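Local coordinates for protein gamma-resorcylate decarboxylase (Polaromonas, PDB 4QRO) that probably catalyses the metal-dependent, non-oxidative decarboxylation of gamma-resorcylate (2,6-dihydroxybenzoate) to resorcinol, and binds manganese and the inhibitor 2-nitroresorcinol, at residues L205-P210 / V250-E255. Sequence-based numbering, arbitrary orientation.
Sequences LFDKYP and VDYFNE
In the outer helical layer of the amidohydrolase-type barrel, the short helix 205-208 meets helix 249-256 through Tyr252, whose ring reaches across to Phe206 and Asp207; the closest pair of CA atoms, Phe206 CA and Tyr252 CA, is 6.8 Å apart. The phenol ends on the carboxylate: Tyr252 OH donates a short hydrogen bond of 2.5 Å to Asp207 OD1. It meets this oxygen on the syn side, tilted 23° out of the carboxylate plane, while OD1 itself lies at the edge of the phenol ring, near the ring plane. Carboxylate and ring are turned 63° against each other. With CG anti to its carbonyl carbon (chi1 -67°), Asp207 swings its carboxylate to the phenol although its CB does not head straight for the other helix. Both groups are fixed by main-chain amides as well, since Asp207 OD2 is hydrogen-bonded to Lys246 N and Tyr252 OH to Arg247 N, so the pair also holds the backbone of Lys246 and Arg247, just before helix 249-256. Nearer the root of the tyrosine the contact is apolar. Phe206 CB lies 3.5 Å from Tyr252 CD1, and Phe206 CD2 comes within 4.0 Å of Tyr252 CB, the two side chains running obliquely past each other. A phenylalanine in place of Tyr252 could keep this apolar contact but would probably leave Asp207 OD1 without its phenol donor and Arg247 N without its hydroxyl partner. Met201 of helix 188-202 touches Phe206, Tyr252 and Phe253, bridging the two segments; Leu205 packs on Trp151 of helix 148-157, and Phe253 turns away from the contact toward helix 223-232. The two helices lead into the neighbouring parallel strands 214-216 and 257-260 respectively.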
loop_
_atom_site.group_PDB
_atom_site.type_symbol
_atom_site.label_atom_id
_atom_site.label_comp_id
_atom_site.label_asym_id
_atom_site.label_seq_id
_atom_site.Cartn_x
_atom_site.Cartn_y
_atom_site.Cartn_z
ATOM N N LEU A 205 1.755 2.206 -21.532
ATOM C CA LEU A 205 0.756 3.197 -21.982
ATOM C C LEU A 205 1.337 4.601 -22.126
ATOM O O LEU A 205 0.995 5.348 -23.050
ATOM C CB LEU A 205 -0.395 3.244 -20.976
ATOM C CG LEU A 205 -1.563 4.130 -21.355
ATOM C CD1 LEU A 205 -2.263 3.531 -22.578
ATOM C CD2 LEU A 205 -2.536 4.219 -20.184
ATOM N N PHE A 206 2.202 4.976 -21.198
ATOM C CA PHE A 206 2.724 6.340 -21.168
ATOM C C PHE A 206 3.933 6.561 -22.074
ATOM O O PHE A 206 4.349 7.707 -22.251
ATOM C CB PHE A 206 3.002 6.782 -19.721
ATOM C CG PHE A 206 1.804 6.659 -18.828
ATOM C CD1 PHE A 206 0.710 7.503 -18.983
ATOM C CD2 PHE A 206 1.747 5.683 -17.845
ATOM C CE1 PHE A 206 -0.415 7.356 -18.191
ATOM C CE2 PHE A 206 0.631 5.541 -17.042
ATOM C CZ PHE A 206 -0.449 6.380 -17.206
ATOM N N ASP A 207 4.488 5.479 -22.629
ATOM C CA ASP A 207 5.459 5.566 -23.740
ATOM C C ASP A 207 4.709 5.971 -25.014
ATOM O O ASP A 207 5.164 6.805 -25.796
ATOM C CB ASP A 207 6.132 4.218 -23.975
ATOM C CG ASP A 207 7.034 3.802 -22.832
ATOM O OD1 ASP A 207 7.573 4.692 -22.148
ATOM O OD2 ASP A 207 7.218 2.582 -22.647
ATOM N N LYS A 208 3.545 5.379 -25.213
ATOM C CA LYS A 208 2.723 5.657 -26.408
ATOM C C LYS A 208 1.962 6.996 -26.335
ATOM O O LYS A 208 1.853 7.717 -27.333
ATOM C CB LYS A 208 1.732 4.503 -26.574
ATOM C CG LYS A 208 0.771 4.646 -27.750
ATOM C CD LYS A 208 1.514 4.677 -29.074
ATOM C CE LYS A 208 0.552 4.847 -30.234
ATOM N NZ LYS A 208 1.293 5.210 -31.468
ATOM N N TYR A 209 1.394 7.307 -25.166
ATOM C CA TYR A 209 0.637 8.546 -24.962
ATOM C C TYR A 209 1.278 9.316 -23.799
ATOM O O TYR A 209 0.734 9.368 -22.700
ATOM C CB TYR A 209 -0.844 8.244 -24.685
ATOM C CG TYR A 209 -1.434 7.332 -25.706
ATOM C CD1 TYR A 209 -1.535 7.723 -27.057
ATOM C CD2 TYR A 209 -1.879 6.075 -25.353
ATOM C CE1 TYR A 209 -2.059 6.857 -28.009
ATOM C CE2 TYR A 209 -2.399 5.206 -26.293
ATOM C CZ TYR A 209 -2.489 5.595 -27.616
ATOM O OH TYR A 209 -3.017 4.713 -28.513
ATOM N N PRO A 210 2.447 9.919 -24.038
ATOM C CA PRO A 210 3.200 10.522 -22.936
ATOM C C PRO A 210 2.623 11.793 -22.313
ATOM O O PRO A 210 3.103 12.208 -21.257
ATOM C CB PRO A 210 4.580 10.809 -23.574
ATOM C CG PRO A 210 4.308 10.914 -25.037
ATOM C CD PRO A 210 3.213 9.926 -25.303
ATOM N N VAL A 250 8.973 4.868 -11.605
ATOM C CA VAL A 250 9.032 6.195 -11.012
ATOM C C VAL A 250 9.015 7.316 -12.068
ATOM O O VAL A 250 8.538 8.422 -11.791
ATOM C CB VAL A 250 10.248 6.365 -10.063
ATOM C CG1 VAL A 250 11.563 6.419 -10.846
ATOM C CG2 VAL A 250 10.094 7.630 -9.210
ATOM N N ASP A 251 9.524 7.037 -13.263
ATOM C CA ASP A 251 9.498 8.026 -14.361
ATOM C C ASP A 251 8.058 8.369 -14.757
ATOM O O ASP A 251 7.714 9.536 -14.882
ATOM C CB ASP A 251 10.281 7.536 -15.595
ATOM C CG ASP A 251 11.785 7.429 -15.340
ATOM O OD1 ASP A 251 12.332 8.266 -14.616
ATOM O OD2 ASP A 251 12.411 6.483 -15.843
ATOM N N TYR A 252 7.207 7.360 -14.897
ATOM C CA TYR A 252 5.789 7.588 -15.277
ATOM C C TYR A 252 4.992 8.209 -14.142
ATOM O O TYR A 252 4.157 9.080 -14.344
ATOM C CB TYR A 252 5.144 6.271 -15.743
ATOM C CG TYR A 252 5.950 5.605 -16.855
ATOM C CD1 TYR A 252 6.091 6.220 -18.098
ATOM C CD2 TYR A 252 6.596 4.403 -16.643
ATOM C CE1 TYR A 252 6.821 5.632 -19.110
ATOM C CE2 TYR A 252 7.345 3.808 -17.636
ATOM C CZ TYR A 252 7.450 4.421 -18.873
ATOM O OH TYR A 252 8.209 3.830 -19.857
ATOM N N PHE A 253 5.296 7.801 -12.924
ATOM C CA PHE A 253 4.690 8.416 -11.753
ATOM C C PHE A 253 4.992 9.911 -11.706
ATOM O O PHE A 253 4.090 10.758 -11.489
ATOM C CB PHE A 253 5.222 7.704 -10.490
ATOM C CG PHE A 253 4.481 8.046 -9.227
ATOM C CD1 PHE A 253 3.111 7.849 -9.133
ATOM C CD2 PHE A 253 5.173 8.524 -8.097
ATOM C CE1 PHE A 253 2.427 8.160 -7.953
ATOM C CE2 PHE A 253 4.489 8.829 -6.929
ATOM C CZ PHE A 253 3.120 8.644 -6.850
ATOM N N ASN A 254 6.261 10.254 -11.911
ATOM C CA ASN A 254 6.691 11.636 -11.784
ATOM C C ASN A 254 6.160 12.498 -12.916
ATOM O O ASN A 254 5.886 13.664 -12.709
ATOM C CB ASN A 254 8.207 11.770 -11.789
ATOM C CG ASN A 254 8.857 11.360 -10.469
ATOM O OD1 ASN A 254 10.083 11.191 -10.405
ATOM N ND2 ASN A 254 8.077 11.211 -9.445
ATOM N N GLU A 255 6.054 11.907 -14.103
ATOM C CA GLU A 255 5.676 12.651 -15.305
ATOM C C GLU A 255 4.188 12.692 -15.672
ATOM O O GLU A 255 3.760 13.635 -16.338
ATOM C CB GLU A 255 6.478 12.154 -16.487
ATOM C CG GLU A 255 7.937 12.567 -16.421
ATOM C CD GLU A 255 8.787 11.810 -17.410
ATOM O OE1 GLU A 255 8.237 11.147 -18.318
ATOM O OE2 GLU A 255 10.017 11.877 -17.272
#